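Local coordinates for protein uncharacterized esterase YxiM (Bacillus subtilis, PDB 2O14) that is an uncharacterised esterase of the GDSL lipolytic family that probably hydrolyses ester bonds, the substrate being unknown, at residues 278-283 and 338-343; 288-293 and 318-323. All blocks are in the same frame, centred on the assembly; numbering follows the deposited sequence.

Contact 1 of 2, residues 278-283 and 338-343; sequences QGRATD and GDTLHP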
ATOM      1  N   GLN A 278       4.114   5.228 -16.925  1.00 21.59           N
ATOM      2  CA  GLN A 278       3.600   5.153 -18.288  1.00 22.01           C
ATOM      3  C   GLN A 278       2.779   6.401 -18.586  1.00 21.92           C
ATOM      4  O   GLN A 278       2.394   7.132 -17.665  1.00 19.60           O
ATOM      5  CB  GLN A 278       2.749   3.901 -18.478  1.00 28.16           C
ATOM      6  CG  GLN A 278       2.314   3.221 -17.201  1.00 35.82           C
ATOM      7  CD  GLN A 278       1.406   4.076 -16.359  1.00 36.70           C
ATOM      8  OE1 GLN A 278       0.420   4.620 -16.854  1.00 42.48           O
ATOM      9  NE2 GLN A 278       1.721   4.193 -15.078  1.00 32.89           N
ATOM     10  N   GLY A 279       2.519   6.647 -19.869  1.00 20.26           N
ATOM     11  CA  GLY A 279       1.762   7.824 -20.259  1.00 21.68           C
ATOM     12  C   GLY A 279       0.261   7.626 -20.339  1.00 23.98           C
ATOM     13  O   GLY A 279      -0.295   6.726 -19.706  1.00 23.97           O
ATOM     14  N   ARG A 280      -0.398   8.478 -21.116  1.00 28.85           N
ATOM     15  CA  ARG A 280      -1.844   8.397 -21.288  1.00 30.65           C
ATOM     16  C   ARG A 280      -2.205   7.432 -22.416  1.00 32.14           C
ATOM     17  O   ARG A 280      -1.419   7.219 -23.342  1.00 30.82           O
ATOM     18  CB  ARG A 280      -2.422   9.782 -21.585  1.00 32.86           C
ATOM     19  CG  ARG A 280      -2.381  10.750 -20.407  1.00 35.51           C
ATOM     20  CD  ARG A 280      -2.876  12.130 -20.823  1.00 36.21           C
ATOM     21  NE  ARG A 280      -2.870  13.091 -19.722  1.00 38.09           N
ATOM     22  CZ  ARG A 280      -3.706  13.056 -18.688  1.00 39.30           C
ATOM     23  NH1 ARG A 280      -4.625  12.102 -18.604  1.00 38.60           N
ATOM     24  NH2 ARG A 280      -3.628  13.980 -17.738  1.00 38.40           N
ATOM     25  N   ALA A 281      -3.403   6.858 -22.334  1.00 28.00           N
ATOM     26  CA  ALA A 281      -3.877   5.907 -23.335  1.00 28.37           C
ATOM     27  C   ALA A 281      -3.965   6.498 -24.742  1.00 28.71           C
ATOM     28  O   ALA A 281      -3.980   5.764 -25.726  1.00 27.48           O
ATOM     29  CB  ALA A 281      -5.243   5.369 -22.922  1.00 33.77           C
ATOM     30  N   THR A 282      -4.016   7.822 -24.831  1.00 33.32           N
ATOM     31  CA  THR A 282      -4.138   8.500 -26.115  1.00 33.71           C
ATOM     32  C   THR A 282      -2.863   9.155 -26.648  1.00 33.32           C
ATOM     33  O   THR A 282      -2.923   9.965 -27.575  1.00 33.66           O
ATOM     34  CB  THR A 282      -5.248   9.568 -26.044  1.00 34.59           C
ATOM     35  OG1 THR A 282      -5.013  10.420 -24.918  1.00 36.21           O
ATOM     36  CG2 THR A 282      -6.610   8.911 -25.887  1.00 33.84           C
ATOM     37  N   ASP A 283      -1.714   8.810 -26.074  1.00 28.17           N
ATOM     38  CA  ASP A 283      -0.448   9.379 -26.532  1.00 27.74           C
ATOM     39  C   ASP A 283       0.060   8.680 -27.802  1.00 27.86           C
ATOM     40  O   ASP A 283       1.216   8.253 -27.880  1.00 25.23           O
ATOM     41  CB  ASP A 283       0.613   9.288 -25.431  1.00 33.21           C
ATOM     42  CG  ASP A 283       0.290  10.160 -24.226  1.00 34.95           C
ATOM     43  OD1 ASP A 283      -0.607  11.028 -24.326  1.00 33.38           O
ATOM     44  OD2 ASP A 283       0.948   9.980 -23.178  1.00 35.11           O
ATOM     45  N   GLY A 338     -13.348   6.358 -20.486  1.00 32.05           N
ATOM     46  CA  GLY A 338     -13.357   7.810 -20.475  1.00 30.81           C
ATOM     47  C   GLY A 338     -12.282   8.388 -19.575  1.00 30.51           C
ATOM     48  O   GLY A 338     -12.329   9.560 -19.210  1.00 30.06           O
ATOM     49  N   ASP A 339     -11.306   7.559 -19.221  1.00 39.49           N
ATOM     50  CA  ASP A 339     -10.209   7.981 -18.355  1.00 40.30           C
ATOM     51  C   ASP A 339      -8.901   7.576 -19.032  1.00 40.64           C
ATOM     52  O   ASP A 339      -8.545   6.395 -19.053  1.00 41.74           O
ATOM     53  CB  ASP A 339     -10.326   7.285 -16.996  1.00 35.86           C
ATOM     54  CG  ASP A 339      -9.435   7.905 -15.942  1.00 36.93           C
ATOM     55  OD1 ASP A 339      -8.357   8.424 -16.301  1.00 36.98           O
ATOM     56  OD2 ASP A 339      -9.809   7.858 -14.750  1.00 34.66           O
ATOM     57  N   THR A 340      -8.183   8.550 -19.581  1.00 31.72           N
ATOM     58  CA  THR A 340      -6.934   8.254 -20.274  1.00 32.12           C
ATOM     59  C   THR A 340      -5.708   8.208 -19.369  1.00 31.29           C
ATOM     60  O   THR A 340      -4.590   8.023 -19.851  1.00 31.99           O
ATOM     61  CB  THR A 340      -6.658   9.286 -21.381  1.00 39.45           C
ATOM     62  OG1 THR A 340      -6.420  10.571 -20.789  1.00 41.61           O
ATOM     63  CG2 THR A 340      -7.846   9.377 -22.329  1.00 39.90           C
ATOM     64  N   LEU A 341      -5.904   8.368 -18.066  1.00 30.60           N
ATOM     65  CA  LEU A 341      -4.772   8.356 -17.146  1.00 29.07           C
ATOM     66  C   LEU A 341      -4.690   7.124 -16.255  1.00 27.69           C
ATOM     67  O   LEU A 341      -3.604   6.601 -16.017  1.00 27.49           O
ATOM     68  CB  LEU A 341      -4.797   9.608 -16.265  1.00 31.84           C
ATOM     69  CG  LEU A 341      -3.634   9.753 -15.273  1.00 31.80           C
ATOM     70  CD1 LEU A 341      -2.324   9.907 -16.035  1.00 29.74           C
ATOM     71  CD2 LEU A 341      -3.869  10.970 -14.379  1.00 30.62           C
ATOM     72  N   HIS A 342      -5.835   6.656 -15.772  1.00 32.29           N
ATOM     73  CA  HIS A 342      -5.873   5.505 -14.874  1.00 33.46           C
ATOM     74  C   HIS A 342      -6.096   4.148 -15.530  1.00 32.81           C
ATOM     75  O   HIS A 342      -7.124   3.911 -16.168  1.00 33.13           O
ATOM     76  CB  HIS A 342      -6.946   5.721 -13.802  1.00 28.30           C
ATOM     77  CG  HIS A 342      -6.783   7.001 -13.047  1.00 27.29           C
ATOM     78  ND1 HIS A 342      -7.702   8.025 -13.112  1.00 27.16           N
ATOM     79  CD2 HIS A 342      -5.789   7.437 -12.238  1.00 27.28           C
ATOM     80  CE1 HIS A 342      -7.281   9.038 -12.376  1.00 27.79           C
ATOM     81  NE2 HIS A 342      -6.122   8.708 -11.835  1.00 27.44           N
ATOM     82  N   PRO A 343      -5.128   3.232 -15.375  1.00 34.64           N
ATOM     83  CA  PRO A 343      -5.254   1.896 -15.961  1.00 33.86           C
ATOM     84  C   PRO A 343      -6.366   1.140 -15.245  1.00 34.76           C
ATOM     85  O   PRO A 343      -6.681   1.445 -14.090  1.00 33.44           O
ATOM     86  CB  PRO A 343      -3.891   1.261 -15.680  1.00 23.81           C
ATOM     87  CG  PRO A 343      -2.968   2.434 -15.571  1.00 24.60           C
ATOM     88  CD  PRO A 343      -3.790   3.422 -14.791  1.00 23.36           C
TER
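The carbonyl oxygen of Thr-340 is held from two sources on the facing loop. Ala-281 N donates to Thr-340 O over 3.0 Å, in the carbonyl plane and on a lone pair, with a nearly straight N-H...O angle of 157°. Arg-280 CA lies 3.1 Å from the same Thr-340 O, a CA-H...O contact that is more bent. A second bond ties the side chains: Arg-280 NH1 reaches Thr-340 OG1 at 3.2 Å, longer and more bent at the hydrogen (136°) and therefore the looser of the two, with the hydroxyl tilted from the guanidinium plane. Thr-340 holds OG1 between its own N and carbonyl carbon (chi1 66°), which brings the hydroxyl to the arginine and leaves CG2 to meet Thr-282 CG2 at 3.8 Å, the two side chains crossing at about a right angle. Beyond the hydroxyl, NH1 of Arg-280 also rests 3.4 Å from Leu-341 CB, while Leu-341 CD1 lies over one guanidinium face, offset toward its rim. With an alanine here instead of Arg-280, Thr-340 OG1 would probably lose its guanidinium donor, and Leu-341 the flat group against its CB and CD1. The arginine starts a type I turn to Asp-283, whose OD2 accepts Arg-280 N at 2.9 Å from above the carboxylate plane and also forms a salt bridge with Arg-295. On the other loop, Asp-339 OD1 accepts from Leu-341 N, closing an Asx turn, and from His-342 N, making the wider Asx motif. Its OD2 takes His-342 ND1 at 2.7 Å, on the syn side. Asp-339 and His-342 are probably the active-site acid and base, and His-342 touches Ser-171, the presumed nucleophile; this Asp-x-x-His loop, docked on the 278-283 loop, is characteristic of GDSL (SGNH) hydrolases.

Contact 2 of 2, residues 288-293 and 318-323; sequences GIHSSV and LSSAYF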
ATOM      1  N   GLY A 288       0.389   6.025 -35.571  1.00 29.82           N
ATOM      2  CA  GLY A 288      -0.005   4.968 -34.655  1.00 27.35           C
ATOM      3  C   GLY A 288       1.072   4.512 -33.687  1.00 25.46           C
ATOM      4  O   GLY A 288       1.041   3.381 -33.208  1.00 25.23           O
ATOM      5  N   ILE A 289       2.032   5.384 -33.394  1.00 24.32           N
ATOM      6  CA  ILE A 289       3.104   5.039 -32.465  1.00 24.64           C
ATOM      7  C   ILE A 289       2.833   5.722 -31.127  1.00 25.31           C
ATOM      8  O   ILE A 289       2.625   6.939 -31.076  1.00 23.55           O
ATOM      9  CB  ILE A 289       4.484   5.514 -32.975  1.00 28.09           C
ATOM     10  CG1 ILE A 289       4.748   4.981 -34.394  1.00 28.89           C
ATOM     11  CG2 ILE A 289       5.569   5.066 -31.997  1.00 28.15           C
ATOM     12  CD1 ILE A 289       4.717   3.459 -34.534  1.00 27.33           C
ATOM     13  N   HIS A 290       2.837   4.941 -30.049  1.00 24.21           N
ATOM     14  CA  HIS A 290       2.588   5.482 -28.715  1.00 24.45           C
ATOM     15  C   HIS A 290       3.876   6.022 -28.094  1.00 24.46           C
ATOM     16  O   HIS A 290       4.846   5.289 -27.924  1.00 24.15           O
ATOM     17  CB  HIS A 290       1.989   4.399 -27.816  1.00 33.47           C
ATOM     18  CG  HIS A 290       1.515   4.909 -26.491  1.00 36.56           C
ATOM     19  ND1 HIS A 290       2.377   5.376 -25.518  1.00 36.20           N
ATOM     20  CD2 HIS A 290       0.267   5.050 -25.985  1.00 36.35           C
ATOM     21  CE1 HIS A 290       1.679   5.781 -24.473  1.00 37.02           C
ATOM     22  NE2 HIS A 290       0.398   5.594 -24.730  1.00 37.46           N
ATOM     23  N   SER A 291       3.876   7.311 -27.758  1.00 30.53           N
ATOM     24  CA  SER A 291       5.043   7.960 -27.165  1.00 30.12           C
ATOM     25  C   SER A 291       4.661   8.889 -26.014  1.00 30.70           C
ATOM     26  O   SER A 291       3.709   9.661 -26.124  1.00 29.76           O
ATOM     27  CB  SER A 291       5.789   8.763 -28.230  1.00 29.54           C
ATOM     28  OG  SER A 291       6.819   9.543 -27.645  1.00 33.00           O
ATOM     29  N   SER A 292       5.416   8.818 -24.920  1.00 30.02           N
ATOM     30  CA  SER A 292       5.165   9.645 -23.741  1.00 30.67           C
ATOM     31  C   SER A 292       6.497   9.959 -23.063  1.00 31.45           C
ATOM     32  O   SER A 292       6.542  10.274 -21.872  1.00 29.48           O
ATOM     33  CB  SER A 292       4.267   8.891 -22.756  1.00 29.99           C
ATOM     34  OG  SER A 292       3.140   8.327 -23.405  1.00 29.60           O
ATOM     35  N   VAL A 293       7.575   9.882 -23.840  1.00 29.63           N
ATOM     36  CA  VAL A 293       8.931  10.105 -23.341  1.00 29.62           C
ATOM     37  C   VAL A 293       9.222  11.367 -22.525  1.00 28.92           C
ATOM     38  O   VAL A 293      10.221  11.410 -21.806  1.00 29.73           O
ATOM     39  CB  VAL A 293       9.961  10.044 -24.504  1.00 29.62           C
ATOM     40  CG1 VAL A 293       9.940   8.659 -25.136  1.00 28.29           C
ATOM     41  CG2 VAL A 293       9.652  11.119 -25.547  1.00 27.94           C
ATOM     42  N   LEU A 318       8.784   0.916 -22.237  1.00 22.07           N
ATOM     43  CA  LEU A 318       8.366  -0.468 -22.393  1.00 23.15           C
ATOM     44  C   LEU A 318       6.857  -0.557 -22.592  1.00 23.76           C
ATOM     45  O   LEU A 318       6.388  -1.299 -23.451  1.00 24.52           O
ATOM     46  CB  LEU A 318       8.788  -1.302 -21.177  1.00 23.48           C
ATOM     47  CG  LEU A 318      10.298  -1.442 -20.950  1.00 25.15           C
ATOM     48  CD1 LEU A 318      10.567  -2.127 -19.610  1.00 24.93           C
ATOM     49  CD2 LEU A 318      10.912  -2.243 -22.089  1.00 25.97           C
ATOM     50  N   SER A 319       6.091   0.202 -21.810  1.00 25.50           N
ATOM     51  CA  SER A 319       4.638   0.163 -21.955  1.00 24.88           C
ATOM     52  C   SER A 319       4.203   0.778 -23.282  1.00 23.57           C
ATOM     53  O   SER A 319       3.270   0.289 -23.917  1.00 23.94           O
ATOM     54  CB  SER A 319       3.943   0.887 -20.793  1.00 24.99           C
ATOM     55  OG  SER A 319       4.218   2.276 -20.807  1.00 26.97           O
ATOM     56  N   SER A 320       4.875   1.849 -23.700  1.00 21.69           N
ATOM     57  CA  SER A 320       4.538   2.491 -24.970  1.00 21.91           C
ATOM     58  C   SER A 320       4.767   1.514 -26.122  1.00 21.99           C
ATOM     59  O   SER A 320       3.995   1.484 -27.084  1.00 21.89           O
ATOM     60  CB  SER A 320       5.377   3.756 -25.184  1.00 25.35           C
ATOM     61  OG  SER A 320       4.883   4.834 -24.399  1.00 27.12           O
ATOM     62  N   ALA A 321       5.824   0.711 -26.023  1.00 23.19           N
ATOM     63  CA  ALA A 321       6.121  -0.270 -27.062  1.00 24.34           C
ATOM     64  C   ALA A 321       4.973  -1.280 -27.122  1.00 23.90           C
ATOM     65  O   ALA A 321       4.544  -1.686 -28.202  1.00 22.94           O
ATOM     66  CB  ALA A 321       7.443  -0.983 -26.760  1.00 16.60           C
ATOM     67  N   TYR A 322       4.467  -1.672 -25.956  1.00 22.82           N
ATOM     68  CA  TYR A 322       3.366  -2.626 -25.902  1.00 25.49           C
ATOM     69  C   TYR A 322       2.073  -2.029 -26.459  1.00 26.05           C
ATOM     70  O   TYR A 322       1.320  -2.712 -27.155  1.00 25.52           O
ATOM     71  CB  TYR A 322       3.139  -3.101 -24.467  1.00 27.13           C
ATOM     72  CG  TYR A 322       2.009  -4.093 -24.334  1.00 28.76           C
ATOM     73  CD1 TYR A 322       0.827  -3.750 -23.682  1.00 29.40           C
ATOM     74  CD2 TYR A 322       2.117  -5.374 -24.868  1.00 30.08           C
ATOM     75  CE1 TYR A 322      -0.222  -4.661 -23.564  1.00 29.91           C
ATOM     76  CE2 TYR A 322       1.075  -6.292 -24.756  1.00 30.30           C
ATOM     77  CZ  TYR A 322      -0.091  -5.928 -24.102  1.00 32.10           C
ATOM     78  OH  TYR A 322      -1.119  -6.838 -23.988  1.00 33.60           O
ATOM     79  N   PHE A 323       1.813  -0.760 -26.154  1.00 25.83           N
ATOM     80  CA  PHE A 323       0.604  -0.117 -26.654  1.00 27.04           C
ATOM     81  C   PHE A 323       0.708   0.023 -28.170  1.00 27.65           C
ATOM     82  O   PHE A 323      -0.270  -0.180 -28.889  1.00 27.75           O
ATOM     83  CB  PHE A 323       0.407   1.269 -26.027  1.00 25.38           C
ATOM     84  CG  PHE A 323       0.304   1.254 -24.521  1.00 26.41           C
ATOM     85  CD1 PHE A 323      -0.373   0.231 -23.859  1.00 25.26           C
ATOM     86  CD2 PHE A 323       0.861   2.283 -23.767  1.00 26.05           C
ATOM     87  CE1 PHE A 323      -0.494   0.231 -22.464  1.00 26.70           C
ATOM     88  CE2 PHE A 323       0.746   2.296 -22.370  1.00 26.96           C
ATOM     89  CZ  PHE A 323       0.066   1.266 -21.720  1.00 25.65           C
TER
HETATM   90  O   HOH W   1       6.965   6.428 -24.498  1.00 19.62           O
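His-290 and Phe-323 run side by side, pointing the same way, yet their rings are steeply inclined: the planes meet at 57° with the ring centroids 4.8 Å apart. The edge of the phenylalanine is turned to the histidine face, with Phe-323 CD2 over the centre of the imidazole and 3.5 Å from His-290 NE2. CG anti to the backbone N (chi1 -172°) carries the His-290 ring across to helix 315-326. The edge of the imidazole faces Ser-320 instead: His-290 ND1 donates to Ser-320 OG at 2.8 Å, although the bond is bent to 134° and the hydroxyl is tilted out of the ring plane. A water extends the link, accepting from Ser-292 N at 2.9 Å and hydrogen-bonding Ser-320 OG at 2.6 Å. Phe-284 adds a further edge-to-face contact to the histidine, and Asn-316 O is another hydrogen-bond partner of Ser-320 OG. The carbonyl of Arg-280, bonded to His-290 NE2, calls for a proton there; with Ser-320 OG probably giving its own proton to Asn-316 O, ND1 may be protonated too, which would favour a charged ring, and bonds at both nitrogens would fix its rotation in this buried place.

Overall arrangement
The two contacts both lie in the GDSL-like hydrolase domain, with about 11 Å between their centres. Along the chain, segments 278-283 and 288-293 come first, both in the loop that follows strand 271-275 of the parallel sheet; 318-323 on helix 315-326 comes next, and 338-343, before helix 345-361, last. Contact 2 is therefore bracketed by the segments of contact 1. They meet directly: Asp-283 OD2 lies 2.8 Å from Ser-292 OG, a probable hydrogen bond, and Gln-278 CB packs against Ser-319 OG. One long loop thus touches the presumed catalytic loop at one place and helix 315-326 at another, joining the two.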